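Local coordinates for protein bile acid 7a-dehydratase, BaiE (Clostridium hiranonis DSM 13275, PDB 4L8P) that probably catalyses the removal of water from 7alpha-hydroxy bile acids in a SnoaL-like, cystatin-like fold, at residues A41-K46 with P107-D112; D54-D59 with M94-I99; T118-L123 with F144-Y149; D125-T130 with V137-G142. One frame throughout, in Å; residues are numbered along the deposited sequence. Where two conformers were deposited one is given.

Contact 1. Residues A41-K46 with P107-D112; sequences AIKQLK and PEITID
Ile42 of the helix reaches onto Ile109 and Ile111 of the strand, and its side chain splits between them. At CB the two branches diverge: CG2 stands anti to the backbone N and drops onto Ile109, its methyl 3.9 Å from Ile109 CD1 and slightly farther from Ile109 CG2. The other branch, CG1, lies beside the backbone N (chi1 -70°) and runs on extended, carrying CD1 past Ile109 to Ile111. There Ile42 CD1 meets Ile111 CD1 at 3.7 Å, the side chains sliding past each other in opposite directions, while Ile109 CG2 flanks the same methyl at 4.0 Å. Next, Lys43 sends its extended aliphatic chain across the strand, its CG 4.2 Å from Ile109 CG1. Its CE lies 4.0 Å from Pro107 CG, the two side chains crossing at about a right angle, and NZ forms a salt bridge with Glu40 of the second subunit. As in cystatin-like folds, helix 22-55 packs across the sheet face, here meeting 98-111, an outer strand of this chain's sheet. No hydrogen bond spans the segments; methyls of branched side chains and lysine methylenes join them, and the lysine's charge is paired at the subunit interface.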
loop_
_atom_site.group_PDB
_atom_site.type_symbol
_atom_site.label_atom_id
_atom_site.label_comp_id
_atom_site.label_asym_id
_atom_site.label_seq_id
_atom_site.Cartn_x
_atom_site.Cartn_y
_atom_site.Cartn_z
ATOM N N ALA A 41 -4.772 14.311 2.062
ATOM C CA ALA A 41 -6.143 14.411 1.546
ATOM C C ALA A 41 -6.286 13.674 0.209
ATOM O O ALA A 41 -7.247 12.936 -0.002
ATOM C CB ALA A 41 -6.511 15.856 1.364
ATOM N N ILE A 42 -5.273 13.814 -0.629
ATOM C CA ILE A 42 -5.240 13.124 -1.938
ATOM C C ILE A 42 -5.129 11.602 -1.775
ATOM O O ILE A 42 -5.822 10.826 -2.451
ATOM C CB ILE A 42 -4.167 13.713 -2.887
ATOM C CG1 ILE A 42 -4.603 15.120 -3.324
ATOM C CG2 ILE A 42 -3.924 12.810 -4.076
ATOM C CD1 ILE A 42 -3.480 15.958 -3.909
ATOM N N LYS A 43 -4.244 11.152 -0.895
ATOM C CA LYS A 43 -4.129 9.695 -0.634
ATOM C C LYS A 43 -5.473 9.108 -0.136
ATOM O O LYS A 43 -5.859 8.003 -0.540
ATOM C CB LYS A 43 -3.034 9.406 0.384
ATOM C CG LYS A 43 -1.644 9.726 -0.111
ATOM C CD LYS A 43 -0.673 9.504 1.024
ATOM C CE LYS A 43 0.763 9.707 0.585
ATOM N NZ LYS A 43 1.645 9.637 1.785
ATOM N N GLN A 44 -6.197 9.857 0.703
ATOM C CA GLN A 44 -7.499 9.396 1.225
ATOM C C GLN A 44 -8.608 9.446 0.174
ATOM O O GLN A 44 -9.480 8.586 0.143
ATOM C CB GLN A 44 -7.915 10.172 2.461
ATOM C CG GLN A 44 -6.950 9.969 3.626
ATOM C CD GLN A 44 -7.552 10.180 5.008
ATOM O OE1 GLN A 44 -8.753 10.028 5.209
ATOM N NE2 GLN A 44 -6.691 10.451 5.973
ATOM N N LEU A 45 -8.510 10.430 -0.712
ATOM C CA LEU A 45 -9.421 10.569 -1.852
ATOM C C LEU A 45 -9.292 9.358 -2.756
ATOM O O LEU A 45 -10.285 8.750 -3.174
ATOM C CB LEU A 45 -9.094 11.858 -2.638
ATOM C CG LEU A 45 -9.730 12.052 -4.020
ATOM C CD1 LEU A 45 -11.227 12.232 -3.896
ATOM C CD2 LEU A 45 -9.101 13.252 -4.713
ATOM N N LYS A 46 -8.054 9.011 -3.120
ATOM C CA LYS A 46 -7.850 7.841 -3.986
ATOM C C LYS A 46 -8.285 6.542 -3.297
ATOM O O LYS A 46 -8.871 5.655 -3.934
ATOM C CB LYS A 46 -6.400 7.747 -4.455
ATOM C CG LYS A 46 -6.193 6.701 -5.560
ATOM C CD LYS A 46 -6.897 7.115 -6.869
ATOM C CE LYS A 46 -6.444 6.245 -8.031
ATOM N NZ LYS A 46 -6.780 6.783 -9.349
ATOM N N PRO A 107 2.169 5.386 -3.556
ATOM C CA PRO A 107 1.879 6.647 -4.231
ATOM C C PRO A 107 3.071 7.612 -4.258
ATOM O O PRO A 107 3.911 7.632 -3.319
ATOM C CB PRO A 107 0.746 7.238 -3.380
ATOM C CG PRO A 107 0.960 6.650 -2.023
ATOM C CD PRO A 107 1.416 5.255 -2.297
ATOM N N GLU A 108 3.155 8.389 -5.323
ATOM C CA GLU A 108 4.052 9.534 -5.430
ATOM C C GLU A 108 3.171 10.751 -5.764
ATOM O O GLU A 108 2.847 10.990 -6.942
ATOM C CB GLU A 108 5.083 9.316 -6.511
ATOM C CG GLU A 108 5.951 8.077 -6.304
ATOM C CD GLU A 108 6.693 7.684 -7.562
ATOM O OE1 GLU A 108 7.653 8.387 -7.939
ATOM O OE2 GLU A 108 6.287 6.658 -8.174
ATOM N N ILE A 109 2.789 11.490 -4.728
ATOM C CA ILE A 109 1.939 12.667 -4.850
ATOM C C ILE A 109 2.804 13.951 -4.891
ATOM O O ILE A 109 3.580 14.233 -3.930
ATOM C CB ILE A 109 0.909 12.779 -3.705
ATOM C CG1 ILE A 109 0.122 11.449 -3.461
ATOM C CG2 ILE A 109 -0.021 13.970 -3.951
ATOM C CD1 ILE A 109 -0.570 10.911 -4.679
ATOM N N THR A 110 2.632 14.733 -5.958
ATOM C CA THR A 110 3.238 16.027 -6.124
ATOM C C THR A 110 2.155 17.090 -6.131
ATOM O O THR A 110 1.249 17.081 -6.995
ATOM C CB THR A 110 4.039 16.076 -7.439
ATOM O OG1 THR A 110 4.960 14.959 -7.492
ATOM C CG2 THR A 110 4.826 17.358 -7.522
ATOM N N ILE A 111 2.228 18.012 -5.175
ATOM C CA ILE A 111 1.352 19.184 -5.196
ATOM C C ILE A 111 1.957 20.212 -6.176
ATOM O O ILE A 111 3.064 20.684 -5.976
ATOM C CB ILE A 111 1.164 19.777 -3.799
ATOM C CG1 ILE A 111 0.810 18.692 -2.759
ATOM C CG2 ILE A 111 0.107 20.891 -3.822
ATOM C CD1 ILE A 111 -0.446 17.859 -3.015
ATOM N N ASP A 112 1.217 20.525 -7.234
ATOM C CA ASP A 112 1.720 21.321 -8.355
ATOM C C ASP A 112 1.422 22.800 -8.209
ATOM O O ASP A 112 2.139 23.617 -8.763
ATOM C CB ASP A 112 1.103 20.830 -9.677
ATOM C CG ASP A 112 1.488 19.430 -10.007
ATOM O OD1 ASP A 112 2.665 19.043 -9.764
ATOM O OD2 ASP A 112 0.602 18.686 -10.479
#

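Contact 2. Residues D54-D59 with M94-I99; sequences DGKLWD and MPKEEI
Polar contacts dominate where Lys56 enters the turn of 94-99: its ammonium is gripped by three backbone carbonyls, as many acceptors as it has hydrogens. The bond from Lys56 NZ to Glu98 O is the shortest, 2.7 Å, and nearly follows the carbonyl direction. Pro95 O, 3.0 Å from Lys56 NZ, receives it from above its plane, while Glu98 N closes the type I turn onto that oxygen from the opposite face. Met94 O, likewise 3.0 Å from Lys56 NZ, is also approached well out of its plane, with a C=O...N angle of 111°. A bend at the last torsion (chi4 -68°) turns NZ into this nest of oxygens. Water adds a bridge, accepting from Trp58 NE1 and donating to Met94 O at 2.8 Å. Apolar contact is slighter: Trp58 CH2 lies 4.1 Å from CB of Met94, a selenomethionine, and one indole face rests on Lys56 CA. Lys56, the first residue past helix 22-55, has positive phi in a Schellman motif, and Leu57 occupies the N-cap position of helix 58-62. The lysine therefore ties the junction of these two helices to the turn between helix 83-93 and strand 98-111.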
loop_
_atom_site.group_PDB
_atom_site.type_symbol
_atom_site.label_atom_id
_atom_site.label_comp_id
_atom_site.label_asym_id
_atom_site.label_seq_id
_atom_site.Cartn_x
_atom_site.Cartn_y
_atom_site.Cartn_z
ATOM N N ASP A 54 -14.831 -0.776 -6.005
ATOM C CA ASP A 54 -14.957 -2.210 -5.756
ATOM C C ASP A 54 -16.205 -2.550 -4.965
ATOM O O ASP A 54 -16.796 -3.622 -5.157
ATOM C CB ASP A 54 -13.690 -2.722 -5.110
ATOM C CG ASP A 54 -12.495 -2.646 -6.039
ATOM O OD1 ASP A 54 -12.653 -2.739 -7.284
ATOM O OD2 ASP A 54 -11.389 -2.474 -5.511
ATOM N N GLY A 55 -16.641 -1.635 -4.117
ATOM C CA GLY A 55 -17.922 -1.810 -3.429
ATOM C C GLY A 55 -19.131 -1.517 -4.295
ATOM O O GLY A 55 -20.246 -1.788 -3.857
ATOM N N LYS A 56 -18.927 -1.018 -5.520
ATOM C CA LYS A 56 -20.016 -0.640 -6.444
ATOM C C LYS A 56 -20.955 0.432 -5.845
ATOM O O LYS A 56 -22.181 0.397 -6.051
ATOM C CB LYS A 56 -20.811 -1.878 -6.924
ATOM C CG LYS A 56 -19.922 -2.971 -7.519
ATOM C CD LYS A 56 -20.705 -4.161 -8.048
ATOM C CE LYS A 56 -19.772 -5.329 -8.363
ATOM N NZ LYS A 56 -18.867 -5.059 -9.508
ATOM N N LEU A 57 -20.355 1.343 -5.080
ATOM C CA LEU A 57 -21.071 2.447 -4.436
ATOM C C LEU A 57 -20.995 3.643 -5.370
ATOM O O LEU A 57 -20.173 4.552 -5.189
ATOM C CB LEU A 57 -20.456 2.753 -3.072
ATOM C CG LEU A 57 -20.390 1.576 -2.082
ATOM C CD1 LEU A 57 -19.659 2.001 -0.805
ATOM C CD2 LEU A 57 -21.792 1.065 -1.787
ATOM N N TRP A 58 -21.851 3.630 -6.390
ATOM C CA TRP A 58 -21.629 4.476 -7.545
ATOM C C TRP A 58 -21.895 5.948 -7.248
ATOM O O TRP A 58 -21.117 6.806 -7.681
ATOM C CB TRP A 58 -22.429 4.004 -8.755
ATOM C CG TRP A 58 -22.159 2.571 -9.128
ATOM C CD1 TRP A 58 -23.089 1.557 -9.248
ATOM C CD2 TRP A 58 -20.892 1.995 -9.455
ATOM N NE1 TRP A 58 -22.454 0.380 -9.615
ATOM C CE2 TRP A 58 -21.111 0.623 -9.743
ATOM C CE3 TRP A 58 -19.573 2.494 -9.503
ATOM C CZ2 TRP A 58 -20.063 -0.248 -10.117
ATOM C CZ3 TRP A 58 -18.519 1.613 -9.867
ATOM C CH2 TRP A 58 -18.785 0.256 -10.155
ATOM N N ASP A 59 -22.946 6.219 -6.470
ATOM C CA ASP A 59 -23.227 7.600 -6.036
ATOM C C ASP A 59 -22.108 8.203 -5.206
ATOM O O ASP A 59 -21.741 9.359 -5.409
ATOM C CB ASP A 59 -24.534 7.683 -5.234
ATOM C CG ASP A 59 -25.761 7.419 -6.091
ATOM O OD1 ASP A 59 -25.680 7.599 -7.320
ATOM O OD2 ASP A 59 -26.803 7.028 -5.521
HETATM N N MSE A 94 -19.099 -2.926 -14.750
HETATM C CA MSE A 94 -18.692 -3.652 -13.539
HETATM C C MSE A 94 -19.945 -4.096 -12.820
HETATM O O MSE A 94 -20.264 -3.629 -11.712
HETATM C CB MSE A 94 -17.817 -2.757 -12.711
HETATM C CG MSE A 94 -16.628 -2.370 -13.567
HETATM SE SE MSE A 94 -15.492 -1.320 -12.432
HETATM C CE MSE A 94 -14.669 -2.752 -11.436
ATOM N N PRO A 95 -20.685 -5.019 -13.444
ATOM C CA PRO A 95 -21.980 -5.418 -12.879
ATOM C C PRO A 95 -21.828 -6.289 -11.618
ATOM O O PRO A 95 -20.686 -6.644 -11.236
ATOM C CB PRO A 95 -22.606 -6.215 -14.016
ATOM C CG PRO A 95 -21.429 -6.868 -14.669
ATOM C CD PRO A 95 -20.406 -5.765 -14.694
ATOM N N LYS A 96 -22.956 -6.636 -10.994
ATOM C CA LYS A 96 -22.956 -7.436 -9.756
ATOM C C LYS A 96 -22.213 -8.763 -9.923
ATOM O O LYS A 96 -21.610 -9.245 -8.967
ATOM C CB LYS A 96 -24.387 -7.708 -9.271
ATOM C CG LYS A 96 -25.118 -6.459 -8.784
ATOM C CD LYS A 96 -24.724 -6.059 -7.367
ATOM C CE LYS A 96 -25.726 -6.576 -6.342
ATOM N NZ LYS A 96 -25.333 -6.234 -4.947
ATOM N N GLU A 97 -22.221 -9.330 -11.140
ATOM C CA GLU A 97 -21.557 -10.610 -11.414
ATOM C C GLU A 97 -20.050 -10.501 -11.476
ATOM O O GLU A 97 -19.394 -11.533 -11.629
ATOM C CB GLU A 97 -21.944 -11.234 -12.775
ATOM C CG GLU A 97 -23.372 -11.194 -13.225
ATOM C CD GLU A 97 -23.665 -9.880 -13.903
ATOM O OE1 GLU A 97 -23.351 -9.676 -15.110
ATOM O OE2 GLU A 97 -24.194 -9.059 -13.168
ATOM N N GLU A 98 -19.495 -9.277 -11.430
ATOM C CA GLU A 98 -18.054 -9.081 -11.462
ATOM C C GLU A 98 -17.523 -8.630 -10.098
ATOM O O GLU A 98 -17.803 -7.521 -9.665
ATOM C CB GLU A 98 -17.677 -8.057 -12.537
ATOM C CG GLU A 98 -16.175 -7.802 -12.657
ATOM C CD GLU A 98 -15.791 -6.777 -13.702
ATOM O OE1 GLU A 98 -16.597 -6.445 -14.606
ATOM O OE2 GLU A 98 -14.634 -6.313 -13.624
ATOM N N ILE A 99 -16.757 -9.497 -9.432
ATOM C CA ILE A 99 -15.998 -9.114 -8.240
ATOM C C ILE A 99 -14.741 -8.421 -8.755
ATOM O O ILE A 99 -14.021 -8.992 -9.589
ATOM C CB ILE A 99 -15.556 -10.343 -7.403
ATOM C CG1 ILE A 99 -16.775 -11.150 -6.911
ATOM C CG2 ILE A 99 -14.638 -9.946 -6.262
ATOM C CD1 ILE A 99 -16.421 -12.529 -6.364
HETATM O O HOH W 1 -22.737 -2.410 -11.101
#

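Contact 3. Residues T118-L123 with F144-Y149; sequences TGRWYL and FYTDKY
Tyr149 OH is held between two groups: Trp121 NE1 donates to it at 2.8 Å across the strands, with a bent N-H...O angle of 142°, and the hydroxyl in turn gives a weak bond to Asp147 OD2. The oxygen sits at the indole edge, slightly out of the ring plane. Asp147 has further anchors, its OD2 in a salt bridge with Lys46 and its OD1 bonded to Thr161. The Tyr149 ring passes beside Gly119, bringing CE2 within 3.5 Å of Gly119 N. Beneath these groups strands 116-129 and 137-152, the two arms of a beta hairpin, pair antiparallel, Gly119 with Asp147 and Trp121 with Tyr145 forming the hydrogen-bonded pairs. On the opposite face the edge of Phe144 points at the face of Tyr122, ring centroids 5.0 Å apart and planes at 72°; the Tyr122 hydroxyl continues to Asp54 of the second subunit. Farther along this face a water links Arg120 NH1 to Tyr145 O and also lies within bonding reach of Thr146 OG1. Lys148, folded at chi2 (-67°), brings NZ to 2.9 Å from Thr118 OG1, an oxygen that Asp112 also binds. The faces differ in chemistry: under the helix a linked polar chain ties buried aromatic side chains to a carboxylate, while the other combines an aromatic edge-to-face pair with polar ends bonded to a water, to Lys148 and Asp112, and to the second subunit.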
loop_
_atom_site.group_PDB
_atom_site.type_symbol
_atom_site.label_atom_id
_atom_site.label_comp_id
_atom_site.label_asym_id
_atom_site.label_seq_id
_atom_site.Cartn_x
_atom_site.Cartn_y
_atom_site.Cartn_z
ATOM N N THR A 118 -0.601 16.080 -8.893
ATOM C CA THR A 118 -0.354 14.889 -9.717
ATOM C C THR A 118 -0.105 13.744 -8.754
ATOM O O THR A 118 0.562 13.940 -7.741
ATOM C CB THR A 118 0.870 15.098 -10.639
ATOM O OG1 THR A 118 0.628 16.212 -11.523
ATOM C CG2 THR A 118 1.179 13.857 -11.489
ATOM N N GLY A 119 -0.585 12.544 -9.080
ATOM C CA GLY A 119 -0.335 11.390 -8.254
ATOM C C GLY A 119 -0.033 10.135 -9.039
ATOM O O GLY A 119 -0.891 9.681 -9.806
ATOM N N ARG A 120 1.158 9.584 -8.845
ATOM C CA ARG A 120 1.487 8.270 -9.374
ATOM C C ARG A 120 1.049 7.198 -8.399
ATOM O O ARG A 120 1.265 7.299 -7.174
ATOM C CB ARG A 120 2.952 8.120 -9.666
ATOM C CG ARG A 120 3.515 9.149 -10.634
ATOM C CD ARG A 120 4.974 8.767 -10.873
ATOM N NE ARG A 120 5.620 9.518 -11.927
ATOM C CZ ARG A 120 5.753 9.149 -13.211
ATOM N NH1 ARG A 120 5.266 8.011 -13.693
ATOM N NH2 ARG A 120 6.412 9.959 -14.042
ATOM N N TRP A 121 0.423 6.164 -8.953
ATOM C CA TRP A 121 -0.041 5.034 -8.173
ATOM C C TRP A 121 0.348 3.771 -8.901
ATOM O O TRP A 121 0.281 3.719 -10.122
ATOM C CB TRP A 121 -1.559 5.044 -7.990
ATOM C CG TRP A 121 -2.040 6.159 -7.089
ATOM C CD1 TRP A 121 -2.356 7.442 -7.459
ATOM C CD2 TRP A 121 -2.185 6.094 -5.677
ATOM N NE1 TRP A 121 -2.693 8.174 -6.357
ATOM C CE2 TRP A 121 -2.629 7.367 -5.243
ATOM C CE3 TRP A 121 -2.059 5.065 -4.732
ATOM C CZ2 TRP A 121 -2.900 7.635 -3.883
ATOM C CZ3 TRP A 121 -2.356 5.323 -3.405
ATOM C CH2 TRP A 121 -2.801 6.590 -2.994
ATOM N N TYR A 122 0.677 2.744 -8.126
ATOM C CA TYR A 122 1.077 1.418 -8.659
ATOM C C TYR A 122 -0.134 0.519 -8.379
ATOM O O TYR A 122 -0.439 0.229 -7.219
ATOM C CB TYR A 122 2.334 0.911 -7.909
ATOM C CG TYR A 122 2.998 -0.333 -8.505
ATOM C CD1 TYR A 122 2.250 -1.384 -9.044
ATOM C CD2 TYR A 122 4.381 -0.450 -8.518
ATOM C CE1 TYR A 122 2.876 -2.513 -9.587
ATOM C CE2 TYR A 122 5.019 -1.562 -9.060
ATOM C CZ TYR A 122 4.257 -2.593 -9.579
ATOM O OH TYR A 122 4.890 -3.684 -10.150
ATOM N N LEU A 123 -0.854 0.133 -9.426
ATOM C CA LEU A 123 -2.111 -0.623 -9.316
ATOM C C LEU A 123 -1.894 -2.097 -9.571
ATOM O O LEU A 123 -1.240 -2.453 -10.530
ATOM C CB LEU A 123 -3.115 -0.128 -10.359
ATOM C CG LEU A 123 -4.157 0.830 -9.866
ATOM C CD1 LEU A 123 -5.162 0.110 -8.940
ATOM C CD2 LEU A 123 -3.451 2.015 -9.210
ATOM N N PHE A 144 0.823 1.280 -14.054
ATOM C CA PHE A 144 1.324 2.523 -13.473
ATOM C C PHE A 144 0.360 3.620 -13.917
ATOM O O PHE A 144 0.275 3.914 -15.104
ATOM C CB PHE A 144 2.716 2.845 -13.999
ATOM C CG PHE A 144 3.757 1.809 -13.667
ATOM C CD1 PHE A 144 4.031 1.506 -12.352
ATOM C CD2 PHE A 144 4.503 1.182 -14.686
ATOM C CE1 PHE A 144 5.020 0.570 -12.028
ATOM C CE2 PHE A 144 5.490 0.255 -14.364
ATOM C CZ PHE A 144 5.721 -0.042 -13.037
ATOM N N TYR A 145 -0.316 4.233 -12.954
ATOM C CA TYR A 145 -1.263 5.349 -13.189
ATOM C C TYR A 145 -0.608 6.647 -12.795
ATOM O O TYR A 145 0.168 6.707 -11.817
ATOM C CB TYR A 145 -2.523 5.149 -12.339
ATOM C CG TYR A 145 -3.571 4.302 -13.022
ATOM C CD1 TYR A 145 -3.479 2.923 -13.043
ATOM C CD2 TYR A 145 -4.633 4.896 -13.715
ATOM C CE1 TYR A 145 -4.424 2.150 -13.698
ATOM C CE2 TYR A 145 -5.590 4.119 -14.367
ATOM C CZ TYR A 145 -5.477 2.752 -14.353
ATOM O OH TYR A 145 -6.411 1.971 -15.000
ATOM N N THR A 146 -0.882 7.682 -13.581
ATOM C CA THR A 146 -0.570 9.056 -13.211
ATOM C C THR A 146 -1.851 9.895 -13.242
ATOM O O THR A 146 -2.344 10.263 -14.310
ATOM C CB THR A 146 0.539 9.641 -14.111
ATOM O OG1 THR A 146 1.691 8.784 -14.032
ATOM C CG2 THR A 146 0.918 11.016 -13.644
ATOM N N ASP A 147 -2.371 10.197 -12.052
ATOM C CA ASP A 147 -3.634 10.933 -11.850
ATOM C C ASP A 147 -3.367 12.437 -11.839
ATOM O O ASP A 147 -2.269 12.867 -11.431
ATOM C CB ASP A 147 -4.235 10.661 -10.473
ATOM C CG ASP A 147 -4.732 9.237 -10.268
ATOM O OD1 ASP A 147 -4.838 8.425 -11.233
ATOM O OD2 ASP A 147 -5.084 8.928 -9.113
ATOM N N LYS A 148 -4.391 13.203 -12.199
ATOM C CA LYS A 148 -4.394 14.649 -12.036
ATOM C C LYS A 148 -5.580 14.994 -11.116
ATOM O O LYS A 148 -6.716 14.505 -11.326
ATOM C CB LYS A 148 -4.540 15.377 -13.372
ATOM C CG LYS A 148 -3.440 15.082 -14.377
ATOM C CD LYS A 148 -2.096 15.638 -13.915
ATOM C CE LYS A 148 -0.925 15.205 -14.789
ATOM N NZ LYS A 148 0.290 15.960 -14.373
ATOM N N TYR A 149 -5.321 15.874 -10.150
ATOM C CA TYR A 149 -6.306 16.265 -9.145
ATOM C C TYR A 149 -6.480 17.763 -9.161
ATOM O O TYR A 149 -5.576 18.531 -9.542
ATOM C CB TYR A 149 -5.878 15.854 -7.722
ATOM C CG TYR A 149 -5.417 14.419 -7.578
ATOM C CD1 TYR A 149 -6.340 13.368 -7.431
ATOM C CD2 TYR A 149 -4.088 14.103 -7.616
ATOM C CE1 TYR A 149 -5.899 12.033 -7.335
ATOM C CE2 TYR A 149 -3.657 12.796 -7.500
ATOM C CZ TYR A 149 -4.573 11.759 -7.345
ATOM O OH TYR A 149 -4.126 10.433 -7.236
HETATM O O HOH W 2 3.108 6.292 -12.647
#

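Contact 4. Residues D125-T130 with V137-G142; sequences DNLIFT and VGINGG
The carboxylate of Asp125 is turned so that CG stands between the backbone N and the carbonyl carbon (chi1 56°), which folds it back over Gly141 of the partner strand. There Asp125 OD1 comes 3.1 Å from Gly141 O, two acceptors side by side, and the salt bridge from Arg165 to the same OD1 probably offsets the cost. Phe129 has chi1 -70° and chi2 88°, which brings one ring edge to Val137: CD1 is 4.0 Å from Val137 CB, and Val137 O lies in the ring plane. That oxygen also accepts from Phe129 N in an almost straight bond of 3.0 Å. The strands are the end of the beta hairpin 116-129/137-152, the central pair of the four-stranded antiparallel sheet. Asp125 with Gly141 and Leu127 with Ile139 make its hydrogen-bonded pairs, the shortest bond being Leu127 N to Ile139 O at 2.7 Å. On the face carrying Phe129, Leu127 CD1 and Ile139 CD1 meet at 4.0 Å, the side chains crossing at a slant, and Phe129 CE1 reaches the same Ile139 methyl at 4.1 Å. Ile128, on the other face, packs on Phe167 of the third subunit.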
loop_
_atom_site.group_PDB
_atom_site.type_symbol
_atom_site.label_atom_id
_atom_site.label_comp_id
_atom_site.label_asym_id
_atom_site.label_seq_id
_atom_site.Cartn_x
_atom_site.Cartn_y
_atom_site.Cartn_z
ATOM N N ASP A 125 -4.808 -5.149 -10.196
ATOM C CA ASP A 125 -6.225 -5.410 -10.336
ATOM C C ASP A 125 -6.474 -6.904 -10.495
ATOM O O ASP A 125 -5.701 -7.604 -11.145
ATOM C CB ASP A 125 -6.844 -4.644 -11.498
ATOM C CG ASP A 125 -6.167 -4.911 -12.803
ATOM O OD1 ASP A 125 -4.978 -4.587 -12.916
ATOM O OD2 ASP A 125 -6.829 -5.411 -13.739
ATOM N N ASN A 126 -7.514 -7.389 -9.827
ATOM C CA ASN A 126 -7.990 -8.755 -9.967
ATOM C C ASN A 126 -9.507 -8.669 -10.190
ATOM O O ASN A 126 -10.213 -7.930 -9.488
ATOM C CB ASN A 126 -7.762 -9.572 -8.701
ATOM C CG ASN A 126 -6.293 -9.763 -8.324
ATOM O OD1 ASN A 126 -5.342 -9.489 -9.086
ATOM N ND2 ASN A 126 -6.097 -10.240 -7.124
ATOM N N LEU A 127 -9.984 -9.365 -11.215
ATOM C CA LEU A 127 -11.400 -9.391 -11.570
ATOM C C LEU A 127 -11.830 -10.846 -11.649
ATOM O O LEU A 127 -11.100 -11.684 -12.195
ATOM C CB LEU A 127 -11.665 -8.693 -12.904
ATOM C CG LEU A 127 -11.028 -7.324 -13.170
ATOM C CD1 LEU A 127 -11.379 -6.938 -14.604
ATOM C CD2 LEU A 127 -11.461 -6.259 -12.165
ATOM N N ILE A 128 -13.009 -11.139 -11.088
ATOM C CA ILE A 128 -13.615 -12.480 -11.135
ATOM C C ILE A 128 -15.091 -12.358 -11.548
ATOM O O ILE A 128 -15.861 -11.631 -10.929
ATOM C CB ILE A 128 -13.532 -13.185 -9.758
ATOM C CG1 ILE A 128 -12.057 -13.376 -9.341
ATOM C CG2 ILE A 128 -14.301 -14.514 -9.769
ATOM C CD1 ILE A 128 -11.848 -13.754 -7.891
ATOM N N PHE A 129 -15.462 -13.065 -12.605
ATOM C CA PHE A 129 -16.856 -13.138 -13.041
ATOM C C PHE A 129 -17.477 -14.413 -12.460
ATOM O O PHE A 129 -16.981 -15.522 -12.701
ATOM C CB PHE A 129 -16.928 -13.102 -14.570
ATOM C CG PHE A 129 -16.553 -11.770 -15.154
ATOM C CD1 PHE A 129 -15.223 -11.472 -15.454
ATOM C CD2 PHE A 129 -17.532 -10.795 -15.374
ATOM C CE1 PHE A 129 -14.874 -10.233 -15.972
ATOM C CE2 PHE A 129 -17.190 -9.561 -15.897
ATOM C CZ PHE A 129 -15.865 -9.282 -16.201
ATOM N N THR A 130 -18.583 -14.264 -11.727
ATOM C CA THR A 130 -19.173 -15.394 -10.991
ATOM C C THR A 130 -20.356 -16.008 -11.689
ATOM O O THR A 130 -20.731 -17.138 -11.366
ATOM C CB THR A 130 -19.642 -14.964 -9.583
ATOM O OG1 THR A 130 -20.586 -13.904 -9.694
ATOM C CG2 THR A 130 -18.458 -14.481 -8.757
ATOM N N VAL A 137 -14.474 -16.503 -15.789
ATOM C CA VAL A 137 -13.350 -15.720 -16.303
ATOM C C VAL A 137 -12.685 -15.033 -15.134
ATOM O O VAL A 137 -13.366 -14.449 -14.276
ATOM C CB VAL A 137 -13.778 -14.674 -17.376
ATOM C CG1 VAL A 137 -12.659 -13.678 -17.653
ATOM C CG2 VAL A 137 -14.209 -15.377 -18.653
ATOM N N GLY A 138 -11.351 -15.114 -15.087
ATOM C CA GLY A 138 -10.551 -14.265 -14.195
ATOM C C GLY A 138 -9.635 -13.388 -15.031
ATOM O O GLY A 138 -9.188 -13.798 -16.104
ATOM N N ILE A 139 -9.405 -12.169 -14.569
ATOM C CA ILE A 139 -8.478 -11.227 -15.196
ATOM C C ILE A 139 -7.607 -10.658 -14.086
ATOM O O ILE A 139 -8.137 -10.148 -13.091
ATOM C CB ILE A 139 -9.209 -10.090 -15.928
ATOM C CG1 ILE A 139 -10.135 -10.633 -17.025
ATOM C CG2 ILE A 139 -8.205 -9.094 -16.520
ATOM C CD1 ILE A 139 -11.104 -9.600 -17.556
ATOM N N ASN A 140 -6.287 -10.721 -14.262
ATOM C CA ASN A 140 -5.312 -10.103 -13.336
ATOM C C ASN A 140 -4.408 -9.156 -14.136
ATOM O O ASN A 140 -4.080 -9.439 -15.280
ATOM C CB ASN A 140 -4.368 -11.148 -12.713
ATOM C CG ASN A 140 -5.079 -12.171 -11.854
ATOM O OD1 ASN A 140 -6.053 -11.861 -11.191
ATOM N ND2 ASN A 140 -4.572 -13.397 -11.858
ATOM N N GLY A 141 -3.972 -8.088 -13.508
ATOM C CA GLY A 141 -3.055 -7.174 -14.138
ATOM C C GLY A 141 -2.350 -6.238 -13.178
ATOM O O GLY A 141 -2.579 -6.242 -11.963
ATOM N N GLY A 142 -1.515 -5.399 -13.766
ATOM C CA GLY A 142 -0.839 -4.331 -13.066
ATOM C C GLY A 142 -0.738 -3.135 -13.967
ATOM O O GLY A 142 -0.703 -3.276 -15.190
#

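All four contacts are partly buried, but contact 3 lies nearest the chain's centre and contact 4 farther out, towards the hairpin end of the same two strands. Contacts 1 and 2 share another pair, helix 22-55 and strand 98-111, gripped on opposite sides of the centre: by hydrocarbon packing in the first, by a lysine among carbonyls in the second. Contact 3 adjoins contact 1, Ile42 packing on Tyr149 and Lys46 on Trp121, whereas contacts 2 and 4 meet through backbone pairing of Ile99 with Ile128. Main-chain pairing frames contacts 3 and 4, and contact 3 adds side-chain bonds; contact 1 rests on side chains alone, contact 2 on a side chain held by main-chain oxygens.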